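Putative peptidoglycan-binding/hydrolysing protein (Peptoclostridium difficile, PDB 5TV7) is of uncertain function but probably binds bacterial cell-wall peptidoglycan and may hydrolyse it; here it holds glutamine hydroxamate. Local coordinates at residues P163-W166 with D167-R171; S148-K152 with Y153-A157; S85-G89 with A90-T94; E117-A120 with A121-L125. All coordinates share one frame; numbering follows the deposited sequence.

In the fold
In chain order come contacts 3, 4, 2 and 1. Contact 3 closes the hairpin of strands 78-87 and 92-96 in the antiparallel sheet. Contact 4 lies on helix 116-127, contact 2 at the end of helix 140-152 and the following loop, contact 1 on helix 163-173, within the second of two predicted peptidoglycan-binding regions. Contact 1 is the meeting place: its centre is about 10 Å from that of contact 3, about 11 Å from those of contacts 2 and 4, and it touches all three. Contacts 2 and 3, centres about 21 Å apart, do not touch. Helix 163-173 thus joins sheet to helices, and its first turn and Gln150 help form the glutamine hydroxamate pocket.

Contact 1. Residues P163-W166 with D167-R171; sequences PATW and DKLGR. With HGA (glutamine hydroxamate), chain C.
The indole of Trp166 is met obliquely by Leu169, where Trp166 CE3 lies 4.4 Å from Leu169 CD1, while its other neighbours include Ala121 and Met124 of helix 116-127 and its NE1 is hydrogen-bonded to Lys107 O. A second flat group, the guanidinium of Arg171, has the carboxylate of Asp167 at its edge, one turn back along the helix. In this salt bridge Arg171 NE forks between the two oxygens, 3.0 Å from Asp167 OD1 and 3.1 Å from Asp167 OD2, meeting each on its syn side but about 30° out of the carboxylate plane. The acid has further partners: OD1 is also hydrogen-bonded to Tyr86 OH, and a water donates to both OD2 and Ala164 O. That carbonyl also accepts the regular helical bond from Lys168 N.

At the start of the helix a third flat group, the carboxylate of glutamine hydroxamate, is gripped by three hydrogen bonds. Ala164 N gives one to HGA OXT (3.1 Å). Thr165 N gives one to HGA O (2.9 Å). Thr165 OG1 donates to the same HGA O at 2.7 Å; a chi1 of -61° keeps this hydroxyl beside its own backbone N, so both donors converge. Backbone amides of a helix's first turn, joined by a hydroxyl, are a classic anion site, where the helix dipole probably adds to the hold on the ligand's carboxylate.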
loop_
_atom_site.group_PDB
_atom_site.type_symbol
_atom_site.label_atom_id
_atom_site.label_comp_id
_atom_site.label_asym_id
_atom_site.label_seq_id
_atom_site.Cartn_x
_atom_site.Cartn_y
_atom_site.Cartn_z
ATOM N N PRO A 163 -0.587 15.671 4.316
ATOM C CA PRO A 163 -1.673 16.203 3.484
ATOM C C PRO A 163 -1.394 16.355 1.991
ATOM O O PRO A 163 -2.192 15.895 1.183
ATOM C CB PRO A 163 -1.943 17.573 4.119
ATOM C CG PRO A 163 -1.666 17.345 5.568
ATOM C CD PRO A 163 -0.545 16.333 5.638
ATOM N N ALA A 164 -0.281 16.987 1.627
ATOM C CA ALA A 164 0.027 17.202 0.208
ATOM C C ALA A 164 0.261 15.885 -0.533
ATOM O O ALA A 164 -0.184 15.724 -1.664
ATOM C CB ALA A 164 1.235 18.116 0.051
ATOM N N THR A 165 0.958 14.951 0.108
ATOM C CA THR A 165 1.253 13.672 -0.529
ATOM C C THR A 165 -0.020 12.808 -0.638
ATOM O O THR A 165 -0.224 12.146 -1.658
ATOM C CB THR A 165 2.400 12.937 0.195
ATOM O OG1 THR A 165 3.577 13.753 0.131
ATOM C CG2 THR A 165 2.700 11.581 -0.463
ATOM N N TRP A 166 -0.883 12.847 0.390
ATOM C CA TRP A 166 -2.153 12.104 0.333
ATOM C C TRP A 166 -2.999 12.628 -0.793
ATOM O O TRP A 166 -3.599 11.856 -1.526
ATOM C CB TRP A 166 -2.975 12.257 1.595
ATOM C CG TRP A 166 -2.544 11.484 2.785
ATOM C CD1 TRP A 166 -2.204 11.993 4.002
ATOM C CD2 TRP A 166 -2.445 10.064 2.897
ATOM N NE1 TRP A 166 -1.919 10.973 4.873
ATOM C CE2 TRP A 166 -2.055 9.778 4.220
ATOM C CE3 TRP A 166 -2.657 9.002 2.013
ATOM C CZ2 TRP A 166 -1.849 8.473 4.678
ATOM C CZ3 TRP A 166 -2.470 7.699 2.475
ATOM C CH2 TRP A 166 -2.065 7.451 3.792
ATOM N N ASP A 167 -3.042 13.951 -0.924
ATOM C CA ASP A 167 -3.844 14.598 -1.950
ATOM C C ASP A 167 -3.421 14.164 -3.342
ATOM O O ASP A 167 -4.267 13.841 -4.191
ATOM C CB ASP A 167 -3.719 16.113 -1.815
ATOM C CG ASP A 167 -4.492 16.864 -2.879
ATOM O OD1 ASP A 167 -5.743 16.855 -2.859
ATOM O OD2 ASP A 167 -3.836 17.499 -3.732
ATOM N N LYS A 168 -2.110 14.118 -3.566
ATOM C CA LYS A 168 -1.585 13.753 -4.876
ATOM C C LYS A 168 -1.862 12.272 -5.150
ATOM O O LYS A 168 -2.297 11.913 -6.230
ATOM C CB LYS A 168 -0.087 14.090 -4.987
ATOM C CG LYS A 168 0.443 14.100 -6.410
ATOM C CD LYS A 168 -0.118 15.280 -7.201
ATOM C CE LYS A 168 0.181 15.138 -8.678
ATOM N NZ LYS A 168 -0.621 16.077 -9.523
ATOM N N LEU A 169 -1.637 11.418 -4.157
ATOM C CA LEU A 169 -1.930 9.994 -4.306
ATOM C C LEU A 169 -3.391 9.773 -4.644
ATOM O O LEU A 169 -3.724 8.986 -5.535
ATOM C CB LEU A 169 -1.600 9.238 -3.007
ATOM C CG LEU A 169 -0.116 8.990 -2.755
ATOM C CD1 LEU A 169 0.099 8.498 -1.333
ATOM C CD2 LEU A 169 0.424 8.000 -3.772
ATOM N N GLY A 170 -4.259 10.472 -3.917
ATOM C CA GLY A 170 -5.700 10.369 -4.125
ATOM C C GLY A 170 -6.154 10.800 -5.507
ATOM O O GLY A 170 -6.956 10.114 -6.134
ATOM N N ARG A 171 -5.638 11.934 -5.980
ATOM C CA ARG A 171 -6.025 12.454 -7.301
ATOM C C ARG A 171 -5.583 11.544 -8.438
ATOM O O ARG A 171 -6.287 11.413 -9.426
ATOM C CB ARG A 171 -5.477 13.864 -7.531
ATOM C CG ARG A 171 -6.165 14.904 -6.681
ATOM C CD ARG A 171 -5.518 16.264 -6.822
ATOM N NE ARG A 171 -6.099 17.206 -5.867
ATOM C CZ ARG A 171 -7.199 17.937 -6.069
ATOM N NH1 ARG A 171 -7.875 17.873 -7.211
ATOM N NH2 ARG A 171 -7.621 18.756 -5.112
HETATM N N HGA C . 5.399 15.461 3.293
HETATM C CA HGA C . 4.313 16.085 4.031
HETATM C CB HGA C . 4.788 17.448 4.548
HETATM C CG HGA C . 4.127 17.865 5.870
HETATM C CD HGA C . 4.629 17.060 7.054
HETATM O OE1 HGA C . 3.839 16.403 7.708
HETATM N NE2 HGA C . 5.935 17.103 7.330
HETATM O OZ2 HGA C . 6.474 16.358 8.380
HETATM C C HGA C . 3.095 16.207 3.138
HETATM O O HGA C . 2.959 15.376 2.216
HETATM O OXT HGA C . 2.244 17.105 3.349
HETATM O O HOH W 1 -0.909 17.528 -3.400
#

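Contact 2. Residues S148-K152 with Y153-A157; sequences SFQKK and YGLSA
Phe149, whose chi1 of 172° sets CG opposite the backbone N, and Tyr153, whose chi1 of -64° keeps CG close to its own N, bring their rings together one turn apart. Tyr153 CD2 comes over one face of the Phe149 ring, 3.4 Å from Phe149 CE1, and the planes make 52°, so the two rings meet obliquely. Lys152 lies alongside the tyrosine: its CG is over the ring face in a CH-pi contact, 3.9 Å from the Tyr153 centroid, and the extended chain beyond it runs on toward the hydroxyl.

Just after Tyr153 the helix is closed by a Schellman motif. Leu155 N bonds to Gln150 O at 2.9 Å, and a weak bond of 3.4 Å runs from Gly154 N to Lys151 O, with Gly154 at positive phi as the C-prime residue. The loop then doubles back past Gln150, whose CD is 3.2 Å from Ser156 O. The amide of Gln150 is fixed by Gly159 N at OE1 and by Thr165 OG1 at NE2, beside the bound glutamine hydroxamate. Phe149 and Tyr153 both pack on Leu172 of helix 163-173, and Phe149 also reaches Leu128 and Tyr130 beyond helix 116-127.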
loop_
_atom_site.group_PDB
_atom_site.type_symbol
_atom_site.label_atom_id
_atom_site.label_comp_id
_atom_site.label_asym_id
_atom_site.label_seq_id
_atom_site.Cartn_x
_atom_site.Cartn_y
_atom_site.Cartn_z
ATOM N N SER A 148 10.509 8.818 -4.096
ATOM C CA SER A 148 10.457 8.798 -5.567
ATOM C C SER A 148 9.189 9.453 -6.102
ATOM O O SER A 148 9.228 10.220 -7.063
ATOM C CB SER A 148 10.536 7.363 -6.101
ATOM O OG SER A 148 11.794 6.792 -5.828
ATOM N N PHE A 149 8.064 9.095 -5.491
ATOM C CA PHE A 149 6.771 9.657 -5.840
ATOM C C PHE A 149 6.780 11.157 -5.654
ATOM O O PHE A 149 6.345 11.903 -6.524
ATOM C CB PHE A 149 5.661 9.013 -4.992
ATOM C CG PHE A 149 4.317 9.662 -5.156
ATOM C CD1 PHE A 149 3.508 9.350 -6.231
ATOM C CD2 PHE A 149 3.850 10.573 -4.216
ATOM C CE1 PHE A 149 2.248 9.941 -6.378
ATOM C CE2 PHE A 149 2.597 11.160 -4.351
ATOM C CZ PHE A 149 1.801 10.852 -5.437
ATOM N N GLN A 150 7.282 11.601 -4.513
ATOM C CA GLN A 150 7.349 13.030 -4.230
ATOM C C GLN A 150 8.215 13.766 -5.247
ATOM O O GLN A 150 7.848 14.861 -5.710
ATOM C CB GLN A 150 7.837 13.261 -2.799
ATOM C CG GLN A 150 6.782 12.900 -1.777
ATOM C CD GLN A 150 7.312 12.776 -0.369
ATOM O OE1 GLN A 150 8.490 12.483 -0.153
ATOM N NE2 GLN A 150 6.424 12.945 0.603
ATOM N N LYS A 151 9.352 13.178 -5.612
ATOM C CA LYS A 151 10.209 13.814 -6.616
ATOM C C LYS A 151 9.507 13.861 -7.966
ATOM O O LYS A 151 9.515 14.888 -8.630
ATOM C CB LYS A 151 11.550 13.107 -6.745
ATOM C CG LYS A 151 12.479 13.358 -5.565
ATOM C CD LYS A 151 13.752 12.526 -5.682
ATOM C CE LYS A 151 14.758 12.863 -4.584
ATOM N NZ LYS A 151 15.956 11.979 -4.698
ATOM N N LYS A 152 8.860 12.771 -8.351
ATOM C CA LYS A 152 8.166 12.737 -9.622
ATOM C C LYS A 152 7.102 13.831 -9.735
ATOM O O LYS A 152 6.975 14.462 -10.790
ATOM C CB LYS A 152 7.516 11.364 -9.869
ATOM C CG LYS A 152 6.725 11.271 -11.179
ATOM C CD LYS A 152 6.298 9.841 -11.487
ATOM C CE LYS A 152 5.612 9.730 -12.843
ATOM N NZ LYS A 152 5.191 8.327 -13.147
ATOM N N TYR A 153 6.358 14.064 -8.650
ATOM C CA TYR A 153 5.270 15.038 -8.687
ATOM C C TYR A 153 5.544 16.425 -8.121
ATOM O O TYR A 153 4.618 17.189 -7.915
ATOM C CB TYR A 153 4.004 14.404 -8.098
ATOM C CG TYR A 153 3.566 13.262 -8.962
ATOM C CD1 TYR A 153 2.965 13.507 -10.192
ATOM C CD2 TYR A 153 3.801 11.941 -8.591
ATOM C CE1 TYR A 153 2.597 12.472 -11.022
ATOM C CE2 TYR A 153 3.424 10.890 -9.415
ATOM C CZ TYR A 153 2.826 11.168 -10.629
ATOM O OH TYR A 153 2.449 10.152 -11.455
ATOM N N GLY A 154 6.804 16.762 -7.901
ATOM C CA GLY A 154 7.155 18.097 -7.419
ATOM C C GLY A 154 6.809 18.424 -5.972
ATOM O O GLY A 154 6.705 19.601 -5.611
ATOM N N LEU A 155 6.630 17.389 -5.156
ATOM C CA LEU A 155 6.380 17.553 -3.734
ATOM C C LEU A 155 7.729 17.498 -3.020
ATOM O O LEU A 155 8.683 16.937 -3.547
ATOM C CB LEU A 155 5.512 16.399 -3.208
ATOM C CG LEU A 155 4.103 16.244 -3.822
ATOM C CD1 LEU A 155 3.457 14.948 -3.360
ATOM C CD2 LEU A 155 3.215 17.428 -3.491
ATOM N N SER A 156 7.808 18.093 -1.831
ATOM C CA SER A 156 9.007 17.989 -1.015
ATOM C C SER A 156 9.231 16.495 -0.722
ATOM O O SER A 156 8.325 15.787 -0.278
ATOM C CB SER A 156 8.866 18.788 0.278
ATOM O OG SER A 156 8.972 20.166 0.012
ATOM N N ALA A 157 10.437 16.024 -1.021
ATOM C CA ALA A 157 10.760 14.619 -0.918
ATOM C C ALA A 157 11.308 14.242 0.448
ATOM O O ALA A 157 12.438 13.792 0.573
ATOM C CB ALA A 157 11.731 14.249 -2.019
#

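Contact 3. Residues S85-G89 with A90-T94; sequences SYNIG and AKTIT
Ser85-Asn87 and Thr92-Thr94 run antiparallel, their axes 4.7 Å apart at 164°, as the two arms of a beta hairpin in which Ser85 with Thr94 and Asn87 with Thr92 are hydrogen-bonded pairs and Tyr86 with Ile93 is the non-hydrogen-bonded pair between them.

Asn87 braces the reversal with its side chain: OD1 accepts Ala90 N at 3.0 Å, although the donor sits well above the carbonyl plane rather than on a lone pair, and the amide carbon Asn87 CG rests 3.5 Å from Ala90 CB. The chain turns here through Ile88, Gly89 and Ala90 in right-handed helical conformation and Lys91 in left-handed, and Lys91 and Thr92 both face Asn87, as in a G1 beta bulge. On the same face as Asn87, Thr92 turns OG1 between its backbone N and carbonyl carbon (chi1 58°), 3.5 Å from Asn87 CB. The opposite face belongs to Tyr86 and Ile93. Thr92 O lies in the plane of the tyrosine ring at its edge, 3.3 Å from Tyr86 CD1, while Ile93 CG1 comes within 3.5 Å of the same CD1. Ile88 CG1 covers part of one ring face, 3.6 Å above its plane.

Strand 100-104 continues the sheet beyond Ile93, with Ile103 as its backbone partner. Helix 163-173 covers the face of Tyr86 and Ile93, presenting Trp166 to the isoleucine and Arg171 to the tyrosine.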
loop_
_atom_site.group_PDB
_atom_site.type_symbol
_atom_site.label_atom_id
_atom_site.label_comp_id
_atom_site.label_asym_id
_atom_site.label_seq_id
_atom_site.Cartn_x
_atom_site.Cartn_y
_atom_site.Cartn_z
ATOM N N SER A 85 -11.332 5.868 -3.620
ATOM C CA SER A 85 -12.251 6.985 -3.664
ATOM C C SER A 85 -11.674 8.061 -2.765
ATOM O O SER A 85 -11.427 7.826 -1.580
ATOM C CB SER A 85 -13.629 6.598 -3.145
ATOM O OG SER A 85 -14.492 7.722 -3.224
ATOM N N TYR A 86 -11.429 9.228 -3.336
ATOM C CA TYR A 86 -10.863 10.316 -2.583
ATOM C C TYR A 86 -11.890 11.418 -2.480
ATOM O O TYR A 86 -12.301 11.979 -3.476
ATOM C CB TYR A 86 -9.547 10.779 -3.234
ATOM C CG TYR A 86 -8.944 12.064 -2.690
ATOM C CD1 TYR A 86 -9.001 12.373 -1.337
ATOM C CD2 TYR A 86 -8.215 12.922 -3.526
ATOM C CE1 TYR A 86 -8.435 13.536 -0.841
ATOM C CE2 TYR A 86 -7.628 14.083 -3.030
ATOM C CZ TYR A 86 -7.751 14.385 -1.688
ATOM O OH TYR A 86 -7.174 15.513 -1.168
ATOM N N ASN A 87 -12.322 11.695 -1.257
ATOM C CA ASN A 87 -13.294 12.748 -1.012
ATOM C C ASN A 87 -12.520 13.978 -0.559
ATOM O O ASN A 87 -12.181 14.117 0.613
ATOM C CB ASN A 87 -14.329 12.309 0.027
ATOM C CG ASN A 87 -15.433 13.331 0.204
ATOM O OD1 ASN A 87 -15.236 14.523 -0.057
ATOM N ND2 ASN A 87 -16.599 12.877 0.641
ATOM N N ILE A 88 -12.257 14.863 -1.518
ATOM C CA ILE A 88 -11.489 16.091 -1.301
ATOM C C ILE A 88 -12.070 16.971 -0.199
ATOM O O ILE A 88 -11.341 17.401 0.700
ATOM C CB ILE A 88 -11.363 16.887 -2.621
ATOM C CG1 ILE A 88 -10.574 16.056 -3.648
ATOM C CG2 ILE A 88 -10.672 18.228 -2.386
ATOM C CD1 ILE A 88 -10.593 16.606 -5.059
ATOM N N GLY A 89 -13.376 17.230 -0.265
ATOM C CA GLY A 89 -14.049 18.052 0.741
ATOM C C GLY A 89 -13.974 17.474 2.151
ATOM O O GLY A 89 -13.727 18.198 3.115
ATOM N N ALA A 90 -14.179 16.167 2.272
ATOM C CA ALA A 90 -14.145 15.506 3.574
ATOM C C ALA A 90 -12.725 15.182 4.035
ATOM O O ALA A 90 -12.535 14.725 5.159
ATOM C CB ALA A 90 -14.987 14.237 3.534
ATOM N N LYS A 91 -11.725 15.420 3.185
ATOM C CA LYS A 91 -10.331 15.093 3.541
ATOM C C LYS A 91 -10.176 13.618 3.931
ATOM O O LYS A 91 -9.525 13.285 4.919
ATOM C CB LYS A 91 -9.793 16.014 4.653
ATOM C CG LYS A 91 -9.596 17.458 4.237
ATOM C CD LYS A 91 -9.166 18.268 5.445
ATOM C CE LYS A 91 -8.943 19.737 5.121
ATOM N NZ LYS A 91 -7.796 19.921 4.202
ATOM N N THR A 92 -10.774 12.736 3.141
ATOM C CA THR A 92 -10.696 11.293 3.397
ATOM C C THR A 92 -10.434 10.525 2.114
ATOM O O THR A 92 -10.823 10.954 1.020
ATOM C CB THR A 92 -12.017 10.725 3.956
ATOM O OG1 THR A 92 -13.073 10.992 3.023
ATOM C CG2 THR A 92 -12.371 11.322 5.319
ATOM N N ILE A 93 -9.794 9.375 2.277
ATOM C CA ILE A 93 -9.540 8.441 1.188
ATOM C C ILE A 93 -10.099 7.103 1.628
ATOM O O ILE A 93 -9.814 6.636 2.734
ATOM C CB ILE A 93 -8.042 8.298 0.862
ATOM C CG1 ILE A 93 -7.566 9.569 0.154
ATOM C CG2 ILE A 93 -7.790 7.079 -0.046
ATOM C CD1 ILE A 93 -6.079 9.609 -0.099
ATOM N N THR A 94 -10.878 6.486 0.750
ATOM C CA THR A 94 -11.455 5.181 1.033
ATOM C C THR A 94 -10.904 4.172 0.050
ATOM O O THR A 94 -10.917 4.401 -1.159
ATOM C CB THR A 94 -12.996 5.206 0.916
ATOM O OG1 THR A 94 -13.501 6.237 1.758
ATOM C CG2 THR A 94 -13.614 3.861 1.350
#

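Contact 4. Residues E117-A120 with A121-L125; sequences EVKA and AQIML
Val118 and Gln122 lie one turn apart on helix 116-127, the first helix of the second of two predicted peptidoglycan-binding regions, and their side chains slant across each other. Val118 CG1 reaches the far end of the glutamine, 3.6 Å from Gln122 NE2 and 3.7 Å from Gln122 CD. Nearer the backbone, Gln122 CG rests 3.3 Å from Val118 O, a carbonyl that also accepts Gln122 N at 2.9 Å. A chi1 of -73° sets CG of the glutamine opposite its own carbonyl carbon, and from there the chain extends outward. Its amide is held beyond the helix: OE1 accepts Ser136 N, and NE2 is hydrogen-bonded to Thr142 OG1, so the polar end of this buried side chain has partners while the valine methyl lies against the amide and the aliphatic part rests on the Val118 carbonyl.

A second pair follows the same spacing. Lys119 is fully extended, and the methyl CD1 of Ile123 lies against its aliphatic length, 4.0 Å from both Lys119 CG and CE. The lysine thus offers hydrocarbon to the isoleucine while its NZ makes a weak hydrogen bond to Tyr82 OH. Of the two alanines, Ala120 packs on Ile95 and Ile103 of the sheet and Ala121 on Trp166 of helix 163-173. Beside that tryptophan lies Met124, present as selenomethionine, whose chain is straight as far as SE and then bends at chi3 (-73°). The bend turns its methyl back toward the preceding turn, leaving Met124 CE 3.5 Å from Ala120 O, the carbonyl that accepts Met124 N.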
loop_
_atom_site.group_PDB
_atom_site.type_symbol
_atom_site.label_atom_id
_atom_site.label_comp_id
_atom_site.label_asym_id
_atom_site.label_seq_id
_atom_site.Cartn_x
_atom_site.Cartn_y
_atom_site.Cartn_z
ATOM N N GLU A 117 -3.515 3.268 7.672
ATOM C CA GLU A 117 -3.070 4.378 6.831
ATOM C C GLU A 117 -1.900 3.937 5.965
ATOM O O GLU A 117 -1.840 4.263 4.783
ATOM C CB GLU A 117 -2.658 5.615 7.634
ATOM C CG GLU A 117 -3.775 6.339 8.359
ATOM C CD GLU A 117 -4.200 5.680 9.651
ATOM O OE1 GLU A 117 -3.515 4.737 10.132
ATOM O OE2 GLU A 117 -5.244 6.114 10.188
ATOM N N VAL A 118 -0.985 3.187 6.562
ATOM C CA VAL A 118 0.169 2.670 5.835
ATOM C C VAL A 118 -0.310 1.748 4.705
ATOM O O VAL A 118 0.155 1.871 3.557
ATOM C CB VAL A 118 1.155 1.947 6.780
ATOM C CG1 VAL A 118 2.274 1.278 5.995
ATOM C CG2 VAL A 118 1.740 2.936 7.772
ATOM N N LYS A 119 -1.261 0.860 5.012
ATOM C CA LYS A 119 -1.799 -0.055 4.005
ATOM C C LYS A 119 -2.393 0.702 2.828
ATOM O O LYS A 119 -2.115 0.373 1.672
ATOM C CB LYS A 119 -2.861 -0.972 4.600
ATOM C CG LYS A 119 -3.403 -2.001 3.610
ATOM C CD LYS A 119 -4.414 -2.909 4.272
ATOM C CE LYS A 119 -5.033 -3.825 3.245
ATOM N NZ LYS A 119 -6.064 -4.698 3.864
ATOM N N ALA A 120 -3.182 1.729 3.133
ATOM C CA ALA A 120 -3.822 2.536 2.104
ATOM C C ALA A 120 -2.789 3.180 1.193
ATOM O O ALA A 120 -2.928 3.144 -0.032
ATOM C CB ALA A 120 -4.712 3.600 2.732
ATOM N N ALA A 121 -1.740 3.738 1.787
ATOM C CA ALA A 121 -0.673 4.367 1.003
ATOM C C ALA A 121 0.032 3.336 0.128
ATOM O O ALA A 121 0.350 3.612 -1.016
ATOM C CB ALA A 121 0.328 5.063 1.920
ATOM N N GLN A 122 0.243 2.134 0.666
ATOM C CA GLN A 122 0.926 1.079 -0.078
ATOM C C GLN A 122 0.110 0.619 -1.275
ATOM O O GLN A 122 0.664 0.337 -2.332
ATOM C CB GLN A 122 1.265 -0.098 0.846
ATOM C CG GLN A 122 2.415 0.253 1.782
ATOM C CD GLN A 122 2.635 -0.744 2.898
ATOM O OE1 GLN A 122 1.730 -1.503 3.288
ATOM N NE2 GLN A 122 3.841 -0.729 3.443
ATOM N N ILE A 123 -1.200 0.529 -1.091
ATOM C CA ILE A 123 -2.082 0.163 -2.165
ATOM C C ILE A 123 -2.016 1.210 -3.276
ATOM O O ILE A 123 -1.845 0.860 -4.425
ATOM C CB ILE A 123 -3.514 -0.041 -1.673
ATOM C CG1 ILE A 123 -3.581 -1.373 -0.920
ATOM C CG2 ILE A 123 -4.483 -0.044 -2.848
ATOM C CD1 ILE A 123 -4.813 -1.551 -0.077
HETATM N N MSE A 124 -2.104 2.477 -2.916
HETATM C CA MSE A 124 -2.055 3.562 -3.909
HETATM C C MSE A 124 -0.715 3.646 -4.618
HETATM O O MSE A 124 -0.662 3.824 -5.842
HETATM C CB MSE A 124 -2.418 4.874 -3.214
HETATM C CG MSE A 124 -3.910 4.856 -2.903
HETATM SE SE MSE A 124 -4.522 6.612 -2.286
HETATM C CE MSE A 124 -3.707 6.555 -0.527
ATOM N N LEU A 125 0.374 3.509 -3.870
ATOM C CA LEU A 125 1.722 3.537 -4.466
ATOM C C LEU A 125 1.880 2.365 -5.435
ATOM O O LEU A 125 2.408 2.529 -6.546
ATOM C CB LEU A 125 2.799 3.496 -3.389
ATOM C CG LEU A 125 2.943 4.744 -2.534
ATOM C CD1 LEU A 125 3.753 4.443 -1.279
ATOM C CD2 LEU A 125 3.595 5.864 -3.332
#